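Local coordinates for protein aminoglycoside-O-phosphotransferase VIII (Streptomyces rimosus, PDB 4H05) that probably transfers a phosphate from ATP to the 3'-hydroxyl of aminoglycoside antibiotics, a modification that confers resistance on its host, at residues L170-D183 with E261-F273. Residues are numbered along the deposited sequence; the frame is centred on the assembly and turned at random.
Sequences LLAELERTRPADED and EKLAFYRLLDEFF
Phe265 holds CG anti to the backbone N (chi1 179°), and this sends its ring out to Pro179. Leu268 has the same first torsion (chi1 168°), which brings its methyls onto helix 170-177. Pro179 CD lies over the centre of the Phe265 ring, 3.4 Å from the ring centroid, in a CH-pi contact. Thr177 OG1 meets that ring at its edge, 3.7 Å from Phe265 CD1. The hydroxyl also donates to Glu173 O, which already accepts from Thr177 N. Leu268 is a knob in the hole formed by Leu170, Glu173, Leu174 and Thr177; its CD2 reaches Leu174 CA at 3.6 Å. Near the chain's C-terminus Leu170 CD1 is modelled over one face of the Phe272 ring, toward its rim, but too close for its exact position to be trusted. Leu174 CG approaches Phe272 CE2 at 3.6 Å.

Polar contacts close the other end. The extended Lys262 chain carries NZ to Asp181 OD2, a salt bridge of 3.0 Å on the syn side of the carboxylate. Lys262 NZ also pairs with Asp218. One water joins Tyr266 OH to Asp181 O, and another joins it to Glu182 OE1, which also accepts from Leu137 N.

Segments 170-177 and 261-270 run roughly antiparallel, their axes 10.1 Å apart at closest approach. They pack in the helical part of this kinase-like fold. Helix 137-150 touches Phe265 and Phe272, while helix 220-230 lies against Tyr266, and Asp183 leads into strand 184-187.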
ATOM      1  N   LEU A 170      14.418   6.874  16.650  1.00 34.47           N
ATOM      2  CA  LEU A 170      13.981   6.057  15.485  1.00 37.21           C
ATOM      3  C   LEU A 170      14.755   6.518  14.257  1.00 32.65           C
ATOM      4  O   LEU A 170      15.440   5.755  13.579  1.00 33.49           O
ATOM      5  CB  LEU A 170      12.465   6.267  15.237  1.00 37.44           C
ATOM      6  CG  LEU A 170      11.497   5.085  15.092  1.00 42.48           C
ATOM      7  CD1 LEU A 170      10.783   5.317  13.766  1.00 42.05           C
ATOM      8  CD2 LEU A 170      12.137   3.702  15.136  1.00 35.19           C
ATOM      9  N   LEU A 171      14.721   7.816  14.038  1.00 35.84           N
ATOM     10  CA  LEU A 171      15.436   8.406  12.942  1.00 33.30           C
ATOM     11  C   LEU A 171      16.940   8.197  13.054  1.00 34.40           C
ATOM     12  O   LEU A 171      17.575   7.968  12.020  1.00 36.43           O
ATOM     13  CB  LEU A 171      15.064   9.873  12.839  1.00 35.35           C
ATOM     14  CG  LEU A 171      15.691  10.680  11.738  1.00 38.91           C
ATOM     15  CD1 LEU A 171      15.028  10.179  10.445  1.00 36.60           C
ATOM     16  CD2 LEU A 171      15.472  12.179  12.032  1.00 37.71           C
ATOM     17  N   ALA A 172      17.531   8.260  14.269  1.00 37.83           N
ATOM     18  CA  ALA A 172      18.974   7.849  14.428  1.00 36.59           C
ATOM     19  C   ALA A 172      19.167   6.404  13.869  1.00 36.27           C
ATOM     20  O   ALA A 172      20.145   6.109  13.172  1.00 34.19           O
ATOM     21  CB  ALA A 172      19.463   7.934  15.896  1.00 34.08           C
ATOM     22  N   GLU A 173      18.235   5.496  14.180  1.00 37.65           N
ATOM     23  CA  GLU A 173      18.456   4.083  13.817  1.00 39.24           C
ATOM     24  C   GLU A 173      18.376   3.982  12.302  1.00 31.01           C
ATOM     25  O   GLU A 173      19.192   3.385  11.655  1.00 25.32           O
ATOM     26  CB  GLU A 173      17.462   3.162  14.549  1.00 41.73           C
ATOM     27  CG  GLU A 173      17.730   1.656  14.414  1.00 42.79           C
ATOM     28  CD  GLU A 173      19.062   1.236  14.981  1.00 44.33           C
ATOM     29  OE1 GLU A 173      19.567   1.973  15.813  1.00 42.78           O
ATOM     30  OE2 GLU A 173      19.641   0.219  14.569  1.00 44.53           O
ATOM     31  N   LEU A 174      17.437   4.703  11.734  1.00 32.80           N
ATOM     32  CA  LEU A 174      17.224   4.693  10.263  1.00 33.83           C
ATOM     33  C   LEU A 174      18.442   5.191   9.482  1.00 36.25           C
ATOM     34  O   LEU A 174      18.933   4.492   8.599  1.00 33.93           O
ATOM     35  CB  LEU A 174      16.045   5.580   9.987  1.00 32.24           C
ATOM     36  CG  LEU A 174      15.049   5.390   8.870  1.00 36.05           C
ATOM     37  CD1 LEU A 174      15.094   6.552   7.953  1.00 28.50           C
ATOM     38  CD2 LEU A 174      15.008   4.012   8.209  1.00 32.76           C
ATOM     39  N   GLU A 175      18.940   6.383   9.858  1.00 37.94           N
ATOM     40  CA  GLU A 175      20.185   6.974   9.296  1.00 36.43           C
ATOM     41  C   GLU A 175      21.365   6.022   9.525  1.00 34.98           C
ATOM     42  O   GLU A 175      22.191   5.778   8.623  1.00 34.01           O
ATOM     43  CB  GLU A 175      20.429   8.408   9.863  1.00 39.62           C
ATOM     44  CG  GLU A 175      19.613   9.557   9.216  1.00 37.79           C
ATOM     45  CD  GLU A 175      19.486  10.818  10.108  1.00 40.31           C
ATOM     46  N   ARG A 176      21.424   5.374  10.679  1.00 36.94           N
ATOM     47  CA  ARG A 176      22.574   4.492  10.943  1.00 35.74           C
ATOM     48  C   ARG A 176      22.613   3.235  10.105  1.00 39.17           C
ATOM     49  O   ARG A 176      23.673   2.790   9.638  1.00 38.17           O
ATOM     50  CB  ARG A 176      22.605   4.091  12.422  1.00 43.19           C
ATOM     51  CG  ARG A 176      23.780   3.173  12.784  1.00 43.98           C
ATOM     52  CD  ARG A 176      23.811   2.828  14.284  1.00 47.25           C
ATOM     53  NE  ARG A 176      22.936   1.681  14.587  1.00 51.14           N
ATOM     54  CZ  ARG A 176      23.168   0.405  14.228  1.00 48.93           C
ATOM     55  NH1 ARG A 176      24.263   0.052  13.557  1.00 45.18           N
ATOM     56  NH2 ARG A 176      22.281  -0.535  14.529  1.00 47.39           N
ATOM     57  N   THR A 177      21.459   2.608   9.964  1.00 37.38           N
ATOM     58  CA  THR A 177      21.339   1.397   9.158  1.00 36.99           C
ATOM     59  C   THR A 177      21.050   1.600   7.680  1.00 35.42           C
ATOM     60  O   THR A 177      20.996   0.636   6.951  1.00 37.85           O
ATOM     61  CB  THR A 177      20.281   0.480   9.778  1.00 39.24           C
ATOM     62  OG1 THR A 177      19.065   1.218  10.059  1.00 35.70           O
ATOM     63  CG2 THR A 177      20.823  -0.049  11.124  1.00 39.72           C
ATOM     64  N   ARG A 178      20.944   2.808   7.155  1.00 35.51           N
ATOM     65  CA  ARG A 178      20.525   2.874   5.731  1.00 39.52           C
ATOM     66  C   ARG A 178      21.387   2.000   4.840  1.00 37.64           C
ATOM     67  O   ARG A 178      22.567   1.938   5.001  1.00 36.28           O
ATOM     68  CB  ARG A 178      20.342   4.303   5.160  1.00 42.99           C
ATOM     69  CG  ARG A 178      21.348   4.839   4.182  1.00 44.97           C
ATOM     70  CD  ARG A 178      21.067   6.346   3.957  1.00 48.89           C
ATOM     71  NE  ARG A 178      20.748   6.678   2.572  1.00 47.16           N
ATOM     72  CZ  ARG A 178      20.236   7.831   2.131  1.00 49.38           C
ATOM     73  NH1 ARG A 178      19.944   8.855   2.936  1.00 45.86           N
ATOM     74  NH2 ARG A 178      20.021   7.972   0.830  1.00 55.22           N
ATOM     75  N   PRO A 179      20.769   1.275   3.902  1.00 40.13           N
ATOM     76  CA  PRO A 179      21.594   0.448   3.017  1.00 43.61           C
ATOM     77  C   PRO A 179      22.631   1.212   2.181  1.00 42.49           C
ATOM     78  O   PRO A 179      22.447   2.395   1.865  1.00 36.57           O
ATOM     79  CB  PRO A 179      20.557  -0.231   2.130  1.00 40.27           C
ATOM     80  CG  PRO A 179      19.352  -0.293   2.996  1.00 39.57           C
ATOM     81  CD  PRO A 179      19.342   1.034   3.675  1.00 36.32           C
ATOM     82  N   ALA A 180      23.734   0.518   1.913  1.00 43.16           N
ATOM     83  CA  ALA A 180      24.760   0.915   0.933  1.00 50.82           C
ATOM     84  C   ALA A 180      24.247   1.148  -0.513  1.00 51.27           C
ATOM     85  O   ALA A 180      24.698   2.045  -1.206  1.00 48.81           O
ATOM     86  CB  ALA A 180      25.842  -0.178   0.907  1.00 48.51           C
ATOM     87  N   ASP A 181      23.316   0.311  -0.968  1.00 52.02           N
ATOM     88  CA  ASP A 181      22.877   0.310  -2.373  1.00 48.38           C
ATOM     89  C   ASP A 181      21.336   0.142  -2.387  1.00 43.23           C
ATOM     90  O   ASP A 181      20.765  -0.308  -1.405  1.00 38.26           O
ATOM     91  CB  ASP A 181      23.510  -0.879  -3.063  1.00 53.19           C
ATOM     92  CG  ASP A 181      23.029  -2.182  -2.468  1.00 59.49           C
ATOM     93  OD1 ASP A 181      23.554  -2.506  -1.368  1.00 63.34           O
ATOM     94  OD2 ASP A 181      22.077  -2.820  -3.041  1.00 61.09           O
ATOM     95  N   GLU A 182      20.678   0.567  -3.462  1.00 35.85           N
ATOM     96  CA  GLU A 182      19.253   0.327  -3.680  1.00 34.18           C
ATOM     97  C   GLU A 182      19.226  -0.550  -4.890  1.00 31.51           C
ATOM     98  O   GLU A 182      19.701  -0.130  -5.927  1.00 32.70           O
ATOM     99  CB  GLU A 182      18.478   1.619  -3.986  1.00 32.53           C
ATOM    100  CG  GLU A 182      18.194   2.490  -2.802  1.00 30.44           C
ATOM    101  CD  GLU A 182      17.665   3.812  -3.232  1.00 29.78           C
ATOM    102  OE1 GLU A 182      16.470   4.066  -2.949  1.00 28.62           O
ATOM    103  OE2 GLU A 182      18.431   4.577  -3.854  1.00 27.88           O
ATOM    104  N   ASP A 183      18.686  -1.757  -4.773  1.00 31.54           N
ATOM    105  CA  ASP A 183      18.471  -2.598  -5.933  1.00 29.89           C
ATOM    106  C   ASP A 183      17.075  -2.192  -6.554  1.00 30.61           C
ATOM    107  O   ASP A 183      16.027  -2.687  -6.168  1.00 31.83           O
ATOM    108  CB  ASP A 183      18.534  -4.021  -5.424  1.00 34.03           C
ATOM    109  CG  ASP A 183      18.112  -5.024  -6.458  1.00 31.54           C
ATOM    110  OD1 ASP A 183      18.119  -4.670  -7.620  1.00 35.85           O
ATOM    111  OD2 ASP A 183      17.795  -6.161  -6.099  1.00 42.89           O
ATOM    112  N   GLU A 261      18.937  -7.938   6.316  1.00 25.49           N
ATOM    113  CA  GLU A 261      19.279  -6.596   6.783  1.00 34.02           C
ATOM    114  C   GLU A 261      18.417  -5.512   6.062  1.00 31.72           C
ATOM    115  O   GLU A 261      17.907  -4.581   6.714  1.00 38.09           O
ATOM    116  CB  GLU A 261      20.768  -6.293   6.593  1.00 33.09           C
ATOM    117  CG  GLU A 261      21.767  -7.232   7.332  1.00 42.89           C
ATOM    118  CD  GLU A 261      22.197  -8.538   6.563  1.00 44.64           C
ATOM    119  OE1 GLU A 261      23.141  -9.184   7.075  1.00 40.53           O
ATOM    120  OE2 GLU A 261      21.626  -8.959   5.493  1.00 48.69           O
ATOM    121  N   LYS A 262      18.267  -5.642   4.749  1.00 28.89           N
ATOM    122  CA  LYS A 262      17.353  -4.756   3.928  1.00 31.24           C
ATOM    123  C   LYS A 262      15.904  -4.921   4.410  1.00 29.90           C
ATOM    124  O   LYS A 262      15.144  -3.993   4.614  1.00 30.47           O
ATOM    125  CB  LYS A 262      17.524  -5.041   2.428  1.00 31.57           C
ATOM    126  CG  LYS A 262      18.818  -4.487   1.805  1.00 32.17           C
ATOM    127  CD  LYS A 262      18.995  -4.956   0.374  1.00 34.57           C
ATOM    128  CE  LYS A 262      19.854  -4.053  -0.529  1.00 38.00           C
ATOM    129  NZ  LYS A 262      19.734  -4.374  -2.013  1.00 39.81           N
ATOM    130  N   LEU A 263      15.499  -6.117   4.693  1.00 30.32           N
ATOM    131  CA  LEU A 263      14.121  -6.253   5.198  1.00 27.39           C
ATOM    132  C   LEU A 263      13.982  -5.515   6.506  1.00 26.61           C
ATOM    133  O   LEU A 263      12.968  -4.844   6.785  1.00 28.61           O
ATOM    134  CB  LEU A 263      13.791  -7.724   5.435  1.00 24.74           C
ATOM    135  CG  LEU A 263      13.253  -8.684   4.392  1.00 28.30           C
ATOM    136  CD1 LEU A 263      13.344  -8.174   2.989  1.00 27.05           C
ATOM    137  CD2 LEU A 263      13.739 -10.134   4.586  1.00 24.01           C
ATOM    138  N   ALA A 264      14.952  -5.709   7.382  1.00 26.87           N
ATOM    139  CA  ALA A 264      14.916  -5.023   8.672  1.00 26.70           C
ATOM    140  C   ALA A 264      14.830  -3.511   8.466  1.00 24.45           C
ATOM    141  O   ALA A 264      13.970  -2.857   9.066  1.00 24.38           O
ATOM    142  CB  ALA A 264      16.071  -5.448   9.575  1.00 26.97           C
ATOM    143  N   PHE A 265      15.600  -3.013   7.501  1.00 25.83           N
ATOM    144  CA  PHE A 265      15.650  -1.606   7.221  1.00 27.25           C
ATOM    145  C   PHE A 265      14.330  -1.130   6.681  1.00 25.81           C
ATOM    146  O   PHE A 265      13.832  -0.132   7.122  1.00 29.77           O
ATOM    147  CB  PHE A 265      16.738  -1.228   6.236  1.00 28.90           C
ATOM    148  CG  PHE A 265      16.740   0.248   5.942  1.00 27.84           C
ATOM    149  CD1 PHE A 265      17.317   1.140   6.819  1.00 27.17           C
ATOM    150  CD2 PHE A 265      16.078   0.745   4.842  1.00 27.99           C
ATOM    151  CE1 PHE A 265      17.280   2.490   6.591  1.00 27.38           C
ATOM    152  CE2 PHE A 265      16.047   2.080   4.571  1.00 27.45           C
ATOM    153  CZ  PHE A 265      16.635   2.979   5.454  1.00 28.00           C
ATOM    154  N   TYR A 266      13.698  -1.886   5.808  1.00 25.50           N
ATOM    155  CA  TYR A 266      12.453  -1.400   5.203  1.00 23.20           C
ATOM    156  C   TYR A 266      11.260  -1.612   6.103  1.00 23.86           C
ATOM    157  O   TYR A 266      10.284  -0.865   6.033  1.00 23.52           O
ATOM    158  CB  TYR A 266      12.290  -1.930   3.739  1.00 22.46           C
ATOM    159  CG  TYR A 266      13.283  -1.257   2.774  1.00 22.27           C
ATOM    160  CD1 TYR A 266      13.100   0.070   2.385  1.00 22.39           C
ATOM    161  CD2 TYR A 266      14.397  -1.909   2.300  1.00 24.47           C
ATOM    162  CE1 TYR A 266      13.987   0.706   1.583  1.00 21.72           C
ATOM    163  CE2 TYR A 266      15.323  -1.253   1.456  1.00 25.25           C
ATOM    164  CZ  TYR A 266      15.112   0.066   1.179  1.00 24.22           C
ATOM    165  OH  TYR A 266      15.956   0.731   0.431  1.00 28.30           O
ATOM    166  N   ARG A 267      11.362  -2.531   7.063  1.00 22.92           N
ATOM    167  CA  ARG A 267      10.383  -2.596   8.128  1.00 23.88           C
ATOM    168  C   ARG A 267      10.487  -1.369   9.046  1.00 24.88           C
ATOM    169  O   ARG A 267       9.466  -0.893   9.535  1.00 27.54           O
ATOM    170  CB  ARG A 267      10.525  -3.874   9.011  1.00 27.92           C
ATOM    171  CG  ARG A 267       9.896  -5.194   8.526  1.00 31.08           C
ATOM    172  CD  ARG A 267       9.837  -6.282   9.668  1.00 33.46           C
ATOM    173  NE  ARG A 267      10.833  -7.207   9.206  1.00 48.14           N
ATOM    174  CZ  ARG A 267      12.038  -7.449   9.685  1.00 43.37           C
ATOM    175  NH1 ARG A 267      12.451  -7.030  10.851  1.00 40.87           N
ATOM    176  NH2 ARG A 267      12.818  -8.214   8.941  1.00 45.82           N
ATOM    177  N   LEU A 268      11.709  -0.927   9.332  1.00 24.79           N
ATOM    178  CA  LEU A 268      11.952   0.246  10.168  1.00 25.39           C
ATOM    179  C   LEU A 268      11.523   1.521   9.456  1.00 27.66           C
ATOM    180  O   LEU A 268      10.791   2.384  10.013  1.00 26.48           O
ATOM    181  CB  LEU A 268      13.453   0.338  10.550  1.00 24.76           C
ATOM    182  CG  LEU A 268      13.889   1.645  11.172  1.00 26.33           C
ATOM    183  CD1 LEU A 268      13.202   1.915  12.534  1.00 24.26           C
ATOM    184  CD2 LEU A 268      15.449   1.661  11.224  1.00 29.55           C
ATOM    185  N   LEU A 269      11.906   1.631   8.197  1.00 26.83           N
ATOM    186  CA  LEU A 269      11.384   2.800   7.434  1.00 27.72           C
ATOM    187  C   LEU A 269       9.874   2.982   7.524  1.00 26.88           C
ATOM    188  O   LEU A 269       9.339   4.128   7.621  1.00 24.16           O
ATOM    189  CB  LEU A 269      11.835   2.711   5.975  1.00 26.85           C
ATOM    190  CG  LEU A 269      11.409   3.857   5.060  1.00 28.21           C
ATOM    191  CD1 LEU A 269      12.037   5.169   5.562  1.00 25.64           C
ATOM    192  CD2 LEU A 269      11.756   3.529   3.584  1.00 23.98           C
ATOM    193  N   ASP A 270       9.188   1.860   7.495  1.00 24.61           N
ATOM    194  CA  ASP A 270       7.763   1.896   7.422  1.00 26.83           C
ATOM    195  C   ASP A 270       7.132   2.365   8.720  1.00 29.08           C
ATOM    196  O   ASP A 270       6.006   2.820   8.711  1.00 24.57           O
ATOM    197  CB  ASP A 270       7.169   0.542   7.004  1.00 26.04           C
ATOM    198  CG  ASP A 270       5.711   0.665   6.480  1.00 29.28           C
ATOM    199  OD1 ASP A 270       5.390   1.580   5.673  1.00 27.77           O
ATOM    200  OD2 ASP A 270       4.848  -0.117   6.910  1.00 30.97           O
ATOM    201  N   GLU A 271       7.845   2.251   9.832  1.00 31.57           N
ATOM    202  CA  GLU A 271       7.318   2.727  11.077  1.00 33.53           C
ATOM    203  C   GLU A 271       7.094   4.230  11.047  1.00 33.77           C
ATOM    204  O   GLU A 271       6.391   4.754  11.893  1.00 35.70           O
ATOM    205  CB  GLU A 271       8.324   2.456  12.177  1.00 35.22           C
ATOM    206  CG  GLU A 271       8.763   0.986  12.296  1.00 35.61           C
ATOM    207  CD  GLU A 271       8.089   0.333  13.448  1.00 38.48           C
ATOM    208  OE1 GLU A 271       6.887   0.661  13.608  1.00 41.10           O
ATOM    209  OE2 GLU A 271       8.752  -0.441  14.181  1.00 33.68           O
ATOM    210  N   PHE A 272       7.740   4.910  10.107  1.00 31.73           N
ATOM    211  CA  PHE A 272       7.706   6.380  10.048  1.00 33.96           C
ATOM    212  C   PHE A 272       6.487   6.879   9.313  1.00 37.23           C
ATOM    213  O   PHE A 272       6.193   8.050   9.346  1.00 43.19           O
ATOM    214  CB  PHE A 272       8.923   6.941   9.320  1.00 29.12           C
ATOM    215  CG  PHE A 272      10.209   6.755  10.063  1.00 32.05           C
ATOM    216  CD1 PHE A 272      10.767   7.788  10.781  1.00 31.92           C
ATOM    217  CD2 PHE A 272      10.838   5.582  10.044  1.00 31.72           C
ATOM    218  CE1 PHE A 272      11.941   7.626  11.443  1.00 34.47           C
ATOM    219  CE2 PHE A 272      12.013   5.380  10.723  1.00 34.57           C
ATOM    220  CZ  PHE A 272      12.561   6.402  11.451  1.00 35.68           C
ATOM    221  N   PHE A 273       5.795   5.987   8.637  1.00 38.89           N
ATOM    222  CA  PHE A 273       4.681   6.363   7.808  1.00 42.77           C
ATOM    223  C   PHE A 273       3.363   5.808   8.308  1.00 40.38           C
ATOM    224  O   PHE A 273       2.315   6.140   7.792  1.00 42.23           O
ATOM    225  CB  PHE A 273       4.924   5.839   6.391  1.00 45.01           C
ATOM    226  CG  PHE A 273       6.133   6.401   5.735  1.00 39.93           C
ATOM    227  CD1 PHE A 273       6.032   7.499   4.923  1.00 46.51           C
ATOM    228  CD2 PHE A 273       7.341   5.768   5.837  1.00 35.56           C
ATOM    229  CE1 PHE A 273       7.150   8.004   4.267  1.00 44.37           C
ATOM    230  CE2 PHE A 273       8.450   6.269   5.234  1.00 32.50           C
ATOM    231  CZ  PHE A 273       8.374   7.399   4.457  1.00 39.61           C
ATOM    232  OXT PHE A 273       3.284   5.000   9.196  1.00 44.11           O
TER
HETATM  233  O   HOH W   1      18.236  -0.663  -0.261  1.00 27.01           O
HETATM  234  O   HOH W   2      14.717   2.140  -1.724  1.00 30.29           O